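Local coordinates for protein glycoside transferase (Listeria monocytogenes, PDB 6R2M) that is an extracellular glycoside hydrolase that probably cleaves glycosidic bonds of the Listeria exopolysaccharide, at residues Gln166-Ile171 / Lys176-Ile181; Pro188-Val193 / Met217-Glu222. All blocks are in the same frame, centred on the assembly; numbering follows the deposited sequence.

Reading from the N terminus, contact 1 comes first and closes a short loop: helix 165-170 ends, four residues turn the chain, and 176-181 packs back against 166-171 as it leads into helix 179-183. The chain then runs on to the 188-193 segment, where contact 2 opens; from there it completes strand 193-195, which begins at Val193, and adds strands 198-200 and 206-208 and the first part of helix 209-223, whose later turns close the larger loop. The two contacts follow one another without nesting or crossing, their centres about 13 Å apart. They nevertheless meet, because Tyr178 and Ile181 of contact 1 pack on Glu222 of helix 209-223, and Ile181 also on Ala218.

Contact 1: Gln166-Ile171 / Lys176-Ile181; sequences QAMQQI and KAYLPI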
ATOM      1  N   GLN A 166       4.749   7.273   7.552  1.00 13.49           N
ATOM      2  CA  GLN A 166       4.549   6.825   8.927  1.00 14.50           C
ATOM      3  C   GLN A 166       5.541   5.726   9.303  1.00 13.07           C
ATOM      4  O   GLN A 166       6.164   5.784  10.372  1.00 13.68           O
ATOM      5  CB  GLN A 166       3.105   6.352   9.119  1.00 17.60           C
ATOM      6  CG  GLN A 166       2.865   5.699  10.473  1.00 30.11           C
ATOM      7  CD  GLN A 166       1.496   5.995  11.045  1.00 35.01           C
ATOM      8  OE1 GLN A 166       1.004   7.122  10.970  1.00 39.25           O
ATOM      9  NE2 GLN A 166       0.861   4.973  11.611  1.00 34.29           N
ATOM     10  N   ALA A 167       5.737   4.744   8.419  1.00 11.23           N
ATOM     11  CA  ALA A 167       6.657   3.658   8.739  1.00 12.54           C
ATOM     12  C   ALA A 167       8.089   4.168   8.836  1.00 16.09           C
ATOM     13  O   ALA A 167       8.857   3.736   9.705  1.00 14.24           O
ATOM     14  CB  ALA A 167       6.556   2.547   7.693  1.00 11.28           C
ATOM     15  N   MET A 168       8.464   5.095   7.964  1.00 10.08           N
ATOM     16  CA  MET A 168       9.832   5.603   7.980  1.00  9.44           C
ATOM     17  C   MET A 168      10.116   6.412   9.237  1.00 12.70           C
ATOM     18  O   MET A 168      11.240   6.377   9.753  1.00 13.22           O
ATOM     19  CB  MET A 168      10.102   6.438   6.729  1.00 11.54           C
ATOM     20  CG  MET A 168      10.015   5.630   5.468  1.00  9.18           C
ATOM     21  SD  MET A 168      10.207   6.653   4.003  1.00 12.92           S
ATOM     22  CE  MET A 168      11.859   7.305   4.279  1.00 13.18           C
ATOM     23  N   GLN A 169       9.117   7.135   9.748  1.00 12.44           N
ATOM     24  CA  GLN A 169       9.319   7.860  10.998  1.00 13.42           C
ATOM     25  C   GLN A 169       9.414   6.904  12.181  1.00 17.19           C
ATOM     26  O   GLN A 169      10.138   7.187  13.146  1.00 17.61           O
ATOM     27  CB  GLN A 169       8.194   8.879  11.194  1.00 16.52           C
ATOM     28  CG  GLN A 169       8.157   9.947  10.113  1.00 14.84           C
ATOM     29  CD  GLN A 169       6.903  10.798  10.153  1.00 19.93           C
ATOM     30  OE1 GLN A 169       5.867  10.386  10.673  1.00 22.79           O
ATOM     31  NE2 GLN A 169       6.988  11.993   9.579  1.00 21.39           N
ATOM     32  N   GLN A 170       8.720   5.767  12.115  1.00 16.47           N
ATOM     33  CA  GLN A 170       8.763   4.789  13.199  1.00 15.95           C
ATOM     34  C   GLN A 170      10.174   4.254  13.436  1.00 17.71           C
ATOM     35  O   GLN A 170      10.525   3.908  14.572  1.00 20.64           O
ATOM     36  CB  GLN A 170       7.807   3.637  12.892  1.00 21.61           C
ATOM     37  CG  GLN A 170       7.898   2.501  13.881  1.00 19.26           C
ATOM     38  CD  GLN A 170       7.332   2.873  15.238  1.00 29.56           C
ATOM     39  OE1 GLN A 170       6.305   3.546  15.325  1.00 27.44           O
ATOM     40  NE2 GLN A 170       8.008   2.442  16.308  1.00 22.06           N
ATOM     41  N   ILE A 171      10.995   4.178  12.391  1.00 12.56           N
ATOM     42  CA  ILE A 171      12.347   3.648  12.502  1.00 10.68           C
ATOM     43  C   ILE A 171      13.397   4.744  12.334  1.00  8.06           C
ATOM     44  O   ILE A 171      14.583   4.447  12.197  1.00  9.62           O
ATOM     45  CB  ILE A 171      12.562   2.481  11.516  1.00 10.89           C
ATOM     46  CG1 ILE A 171      13.717   1.567  11.959  1.00 13.09           C
ATOM     47  CG2 ILE A 171      12.722   2.967  10.091  1.00 10.01           C
ATOM     48  CD1 ILE A 171      13.428   0.797  13.220  1.00 15.00           C
ATOM     49  N   LYS A 176      17.844  13.206   5.460  1.00 11.07           N
ATOM     50  CA  LYS A 176      18.156  13.154   4.037  1.00 13.24           C
ATOM     51  C   LYS A 176      17.307  12.124   3.307  1.00 11.87           C
ATOM     52  O   LYS A 176      17.098  12.257   2.092  1.00 11.77           O
ATOM     53  CB  LYS A 176      19.648  12.844   3.836  1.00 17.79           C
ATOM     54  CG  LYS A 176      20.067  11.495   4.414  1.00 18.80           C
ATOM     55  CD  LYS A 176      21.554  11.216   4.196  1.00 22.90           C
ATOM     56  CE  LYS A 176      21.936  11.353   2.728  1.00 26.77           C
ATOM     57  NZ  LYS A 176      23.322  10.866   2.472  1.00 34.42           N
ATOM     58  N   ALA A 177      16.796  11.120   4.027  1.00 10.67           N
ATOM     59  CA  ALA A 177      15.965  10.096   3.413  1.00  7.07           C
ATOM     60  C   ALA A 177      14.693  10.679   2.828  1.00  9.00           C
ATOM     61  O   ALA A 177      14.091  10.062   1.940  1.00 10.49           O
ATOM     62  CB  ALA A 177      15.605   9.016   4.440  1.00  9.44           C
ATOM     63  N   TYR A 178      14.274  11.845   3.304  1.00  9.24           N
ATOM     64  CA  TYR A 178      13.020  12.453   2.895  1.00  9.82           C
ATOM     65  C   TYR A 178      13.206  13.491   1.801  1.00 11.89           C
ATOM     66  O   TYR A 178      12.206  14.013   1.286  1.00 10.93           O
ATOM     67  CB  TYR A 178      12.330  13.082   4.107  1.00 13.01           C
ATOM     68  CG  TYR A 178      12.018  12.072   5.197  1.00  9.32           C
ATOM     69  CD1 TYR A 178      10.802  11.411   5.228  1.00 10.38           C
ATOM     70  CD2 TYR A 178      12.951  11.773   6.183  1.00 10.90           C
ATOM     71  CE1 TYR A 178      10.514  10.492   6.221  1.00 12.36           C
ATOM     72  CE2 TYR A 178      12.678  10.844   7.177  1.00 11.17           C
ATOM     73  CZ  TYR A 178      11.455  10.207   7.183  1.00  9.83           C
ATOM     74  OH  TYR A 178      11.144   9.294   8.164  1.00 13.46           O
ATOM     75  N   LEU A 179      14.448  13.782   1.417  1.00 11.04           N
ATOM     76  CA  LEU A 179      14.672  14.773   0.369  1.00 12.62           C
ATOM     77  C   LEU A 179      13.920  14.459  -0.918  1.00 11.18           C
ATOM     78  O   LEU A 179      13.395  15.406  -1.526  1.00 10.95           O
ATOM     79  CB  LEU A 179      16.174  14.928   0.085  1.00 11.86           C
ATOM     80  CG  LEU A 179      16.547  16.141  -0.777  1.00 18.91           C
ATOM     81  CD1 LEU A 179      16.584  17.382   0.092  1.00 25.30           C
ATOM     82  CD2 LEU A 179      17.886  15.960  -1.480  1.00 23.59           C
ATOM     83  N   PRO A 180      13.817  13.203  -1.384  1.00 10.22           N
ATOM     84  CA  PRO A 180      13.054  12.970  -2.624  1.00  9.86           C
ATOM     85  C   PRO A 180      11.616  13.447  -2.535  1.00  8.95           C
ATOM     86  O   PRO A 180      11.164  14.186  -3.418  1.00 10.53           O
ATOM     87  CB  PRO A 180      13.161  11.449  -2.820  1.00  9.55           C
ATOM     88  CG  PRO A 180      14.503  11.117  -2.214  1.00 11.87           C
ATOM     89  CD  PRO A 180      14.613  12.016  -1.012  1.00 10.48           C
ATOM     90  N   ILE A 181      10.884  13.073  -1.480  1.00  6.48           N
ATOM     91  CA  ILE A 181       9.480  13.474  -1.412  1.00  7.53           C
ATOM     92  C   ILE A 181       9.321  14.940  -1.012  1.00  9.82           C
ATOM     93  O   ILE A 181       8.279  15.548  -1.290  1.00  8.64           O
ATOM     94  CB  ILE A 181       8.714  12.521  -0.470  1.00  7.70           C
ATOM     95  CG1 ILE A 181       7.196  12.619  -0.671  1.00  9.88           C
ATOM     96  CG2 ILE A 181       9.087  12.767   0.987  1.00  9.82           C
ATOM     97  CD1 ILE A 181       6.713  12.149  -2.043  1.00  9.06           C
TER
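Ala177 makes the first touch from the 176-181 side: Ala177 CB lies 4.1 Å from Met168 CE, the end of a thioether chain that reaches across from helix 165-170. The next residue, Tyr178, carries most of the contact. Its side chain and that of Met168 come from opposite directions and overlap, so that Met168 CE sits over one ring face, off centre toward the rim, in a CH-pi contact 4.3 Å from the centroid of the Tyr178 ring and 23° off its normal. The sulfur stands more obliquely, completing a Met-aromatic contact. The methionine chain is extended at chi2 but bends at chi3 (61°), which lays the methyl over the ring and beside Ala177. Beyond the ring, the phenol oxygen ends against the helix backbone, with Tyr178 OH 3.2 Å from Met168 C and 3.4 Å from Met168 CB. Gln169 adds a flank here through CG, 3.6 Å from Tyr178 OH, its side chain roughly perpendicular to the tyrosine's. In this buried contact a 3-10 turn (176-178) leading into helix 179-183 packs back on the end of helix 165-170; Met168 also packs on Phe104 of helix 100-116, Met168 and Ala177 both touch Pro143 of strand 142-143, and Tyr178 reaches Glu222 of helix 209-223.

Contact 2: Pro188-Val193 / Met217-Glu222; sequences PFFTEV and MAYFDE
A single pair of aromatic rings makes the whole contact: Phe190, from a segment without regular helix or strand, meets Tyr219 of helix 209-223, and the two segments otherwise stay apart. The rings form an oblique pair, their planes inclined at 48° and their centroids 5.9 Å apart, with the closest approach between Phe190 CE1 and Tyr219 CD2 at 3.9 Å. Each ring is therefore met obliquely by one carbon of the other, and the interaction is apolar. The side chains cross at about a right angle. Just past the phenylalanine, Glu192 and Val193 lie opposite the single residue Gln200, a classic beta bulge at the start of strand 193-195, so the ring projects from the approach to a beta hairpin onto a helix. CG of Tyr219 is anti to the backbone N (chi1 -170°), which carries the ring out from the helix to Phe190. The modest buried surface, 75 Å² over both sides, fits backbones whose nearest CA atoms, those of Phe190 and Tyr219, remain 10.0 Å apart. Phe190 also packs on Ile215 and Ala216 of that helix and meets the ring of Phe230 at about 50°, while its backbone N donates a hydrogen bond to Gln212 OE1.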
ATOM      1  N   PRO A 188       1.179  18.081 -14.516  1.00  8.52           N
ATOM      2  CA  PRO A 188       0.502  17.980 -13.217  1.00  8.35           C
ATOM      3  C   PRO A 188       0.728  16.634 -12.522  1.00  9.46           C
ATOM      4  O   PRO A 188       0.193  16.434 -11.434  1.00  9.58           O
ATOM      5  CB  PRO A 188      -0.972  18.159 -13.594  1.00  7.60           C
ATOM      6  CG  PRO A 188      -1.054  17.465 -14.923  1.00 11.06           C
ATOM      7  CD  PRO A 188       0.282  17.679 -15.616  1.00 10.37           C
ATOM      8  N   PHE A 189       1.502  15.739 -13.138  1.00  5.81           N
ATOM      9  CA  PHE A 189       1.797  14.436 -12.564  1.00  7.23           C
ATOM     10  C   PHE A 189       3.189  14.421 -11.957  1.00  6.96           C
ATOM     11  O   PHE A 189       4.100  15.104 -12.427  1.00  7.46           O
ATOM     12  CB  PHE A 189       1.691  13.340 -13.621  1.00  7.35           C
ATOM     13  CG  PHE A 189       0.388  13.346 -14.355  1.00  7.19           C
ATOM     14  CD1 PHE A 189      -0.780  12.927 -13.723  1.00  7.99           C
ATOM     15  CD2 PHE A 189       0.331  13.759 -15.683  1.00  9.34           C
ATOM     16  CE1 PHE A 189      -1.994  12.930 -14.403  1.00  9.99           C
ATOM     17  CE2 PHE A 189      -0.883  13.758 -16.367  1.00 12.65           C
ATOM     18  CZ  PHE A 189      -2.040  13.340 -15.719  1.00 10.15           C
ATOM     19  N   PHE A 190       3.339  13.617 -10.910  1.00  7.05           N
ATOM     20  CA  PHE A 190       4.627  13.472 -10.246  1.00  7.60           C
ATOM     21  C   PHE A 190       5.585  12.669 -11.115  1.00  7.73           C
ATOM     22  O   PHE A 190       5.191  11.677 -11.742  1.00  8.64           O
ATOM     23  CB  PHE A 190       4.471  12.736  -8.921  1.00  6.78           C
ATOM     24  CG  PHE A 190       3.735  13.500  -7.870  1.00  6.49           C
ATOM     25  CD1 PHE A 190       4.399  14.395  -7.053  1.00  8.34           C
ATOM     26  CD2 PHE A 190       2.372  13.276  -7.651  1.00  7.44           C
ATOM     27  CE1 PHE A 190       3.721  15.075  -6.057  1.00  6.25           C
ATOM     28  CE2 PHE A 190       1.689  13.965  -6.660  1.00  7.17           C
ATOM     29  CZ  PHE A 190       2.359  14.854  -5.864  1.00  6.95           C
ATOM     30  N   THR A 191       6.857  13.080 -11.116  1.00  7.57           N
ATOM     31  CA  THR A 191       7.932  12.200 -11.562  1.00  9.41           C
ATOM     32  C   THR A 191       8.071  11.073 -10.555  1.00  9.46           C
ATOM     33  O   THR A 191       8.359  11.329  -9.381  1.00  9.69           O
ATOM     34  CB  THR A 191       9.253  12.956 -11.645  1.00  9.23           C
ATOM     35  OG1 THR A 191       9.434  13.683 -10.427  1.00  8.24           O
ATOM     36  CG2 THR A 191       9.273  13.905 -12.817  1.00 11.68           C
ATOM     37  N   GLU A 192       7.885   9.836 -10.999  1.00  8.01           N
ATOM     38  CA  GLU A 192       7.763   8.742 -10.046  1.00  6.10           C
ATOM     39  C   GLU A 192       9.095   8.210  -9.549  1.00 10.11           C
ATOM     40  O   GLU A 192       9.119   7.537  -8.512  1.00 10.05           O
ATOM     41  CB  GLU A 192       6.997   7.575 -10.673  1.00  8.84           C
ATOM     42  CG  GLU A 192       5.587   7.939 -11.105  1.00 11.05           C
ATOM     43  CD  GLU A 192       5.484   8.279 -12.585  1.00 12.31           C
ATOM     44  OE1 GLU A 192       6.487   8.735 -13.174  1.00 12.08           O
ATOM     45  OE2 GLU A 192       4.392   8.075 -13.167  1.00 12.30           O
ATOM     46  N   VAL A 193      10.190   8.465 -10.255  1.00  8.99           N
ATOM     47  CA  VAL A 193      11.441   7.753 -10.015  1.00  7.97           C
ATOM     48  C   VAL A 193      12.529   8.735  -9.600  1.00 10.27           C
ATOM     49  O   VAL A 193      12.747   9.758 -10.260  1.00 10.70           O
ATOM     50  CB  VAL A 193      11.884   6.961 -11.258  1.00  9.59           C
ATOM     51  CG1 VAL A 193      13.174   6.212 -10.964  1.00 15.40           C
ATOM     52  CG2 VAL A 193      10.807   5.978 -11.683  1.00 12.16           C
ATOM     53  N   MET A 217      -0.150  11.114  -1.482  1.00  5.71           N
ATOM     54  CA  MET A 217      -0.372  10.936  -0.054  1.00  5.22           C
ATOM     55  C   MET A 217       0.934  11.027   0.734  1.00  8.31           C
ATOM     56  O   MET A 217       0.968  11.625   1.812  1.00  8.69           O
ATOM     57  CB  MET A 217      -1.087   9.611   0.197  1.00  7.59           C
ATOM     58  CG  MET A 217      -2.579   9.795  -0.023  1.00 13.58           C
ATOM     59  SD  MET A 217      -3.583   8.396   0.446  1.00 25.63           S
ATOM     60  CE  MET A 217      -2.989   7.302  -0.764  1.00  9.09           C
ATOM     61  N   ALA A 218       2.019  10.451   0.212  1.00  6.65           N
ATOM     62  CA  ALA A 218       3.310  10.593   0.877  1.00  9.92           C
ATOM     63  C   ALA A 218       3.754  12.047   0.890  1.00  9.58           C
ATOM     64  O   ALA A 218       4.342  12.518   1.867  1.00  8.79           O
ATOM     65  CB  ALA A 218       4.357   9.725   0.181  1.00  7.62           C
ATOM     66  N   TYR A 219       3.503  12.761  -0.205  1.00  7.54           N
ATOM     67  CA  TYR A 219       3.830  14.178  -0.266  1.00  7.28           C
ATOM     68  C   TYR A 219       3.145  14.943   0.856  1.00  7.78           C
ATOM     69  O   TYR A 219       3.775  15.744   1.557  1.00  7.40           O
ATOM     70  CB  TYR A 219       3.419  14.738  -1.625  1.00  5.37           C
ATOM     71  CG  TYR A 219       3.921  16.120  -1.887  1.00  8.13           C
ATOM     72  CD1 TYR A 219       3.209  17.234  -1.450  1.00  8.62           C
ATOM     73  CD2 TYR A 219       5.096  16.325  -2.590  1.00  8.92           C
ATOM     74  CE1 TYR A 219       3.659  18.505  -1.713  1.00  6.38           C
ATOM     75  CE2 TYR A 219       5.563  17.588  -2.851  1.00 10.83           C
ATOM     76  CZ  TYR A 219       4.841  18.674  -2.404  1.00 10.03           C
ATOM     77  OH  TYR A 219       5.313  19.927  -2.678  1.00 11.34           O
ATOM     78  N   PHE A 220       1.840  14.739   1.010  1.00  7.04           N
ATOM     79  CA  PHE A 220       1.114  15.430   2.067  1.00  8.99           C
ATOM     80  C   PHE A 220       1.606  15.000   3.438  1.00  8.43           C
ATOM     81  O   PHE A 220       1.771  15.829   4.342  1.00 11.45           O
ATOM     82  CB  PHE A 220      -0.380  15.163   1.952  1.00  8.99           C
ATOM     83  CG  PHE A 220      -1.184  15.855   3.008  1.00  9.08           C
ATOM     84  CD1 PHE A 220      -1.700  15.144   4.078  1.00 11.64           C
ATOM     85  CD2 PHE A 220      -1.416  17.219   2.933  1.00 11.22           C
ATOM     86  CE1 PHE A 220      -2.436  15.787   5.069  1.00 13.54           C
ATOM     87  CE2 PHE A 220      -2.157  17.859   3.913  1.00 14.78           C
ATOM     88  CZ  PHE A 220      -2.668  17.140   4.977  1.00 15.65           C
ATOM     89  N   ASP A 221       1.849  13.701   3.608  1.00  7.11           N
ATOM     90  CA  ASP A 221       2.286  13.184   4.905  1.00  9.74           C
ATOM     91  C   ASP A 221       3.597  13.813   5.352  1.00  9.83           C
ATOM     92  O   ASP A 221       3.773  14.111   6.542  1.00 11.61           O
ATOM     93  CB  ASP A 221       2.439  11.670   4.841  1.00 10.32           C
ATOM     94  CG  ASP A 221       1.111  10.950   4.834  1.00 14.69           C
ATOM     95  OD1 ASP A 221       0.082  11.588   5.142  1.00 16.15           O
ATOM     96  OD2 ASP A 221       1.104   9.740   4.534  1.00 17.19           O
ATOM     97  N   GLU A 222       4.541  13.997   4.427  1.00  8.32           N
ATOM     98  CA  GLU A 222       5.852  14.523   4.784  1.00  8.19           C
ATOM     99  C   GLU A 222       5.850  16.044   4.830  1.00 10.89           C
ATOM    100  O   GLU A 222       6.419  16.638   5.752  1.00 12.06           O
ATOM    101  CB  GLU A 222       6.909  14.029   3.790  1.00 12.86           C
ATOM    102  CG  GLU A 222       8.267  14.761   3.890  1.00 11.59           C
ATOM    103  CD  GLU A 222       8.896  14.642   5.266  1.00 13.37           C
ATOM    104  OE1 GLU A 222       8.577  13.683   5.990  1.00 15.88           O
ATOM    105  OE2 GLU A 222       9.707  15.527   5.627  1.00 14.64           O
TER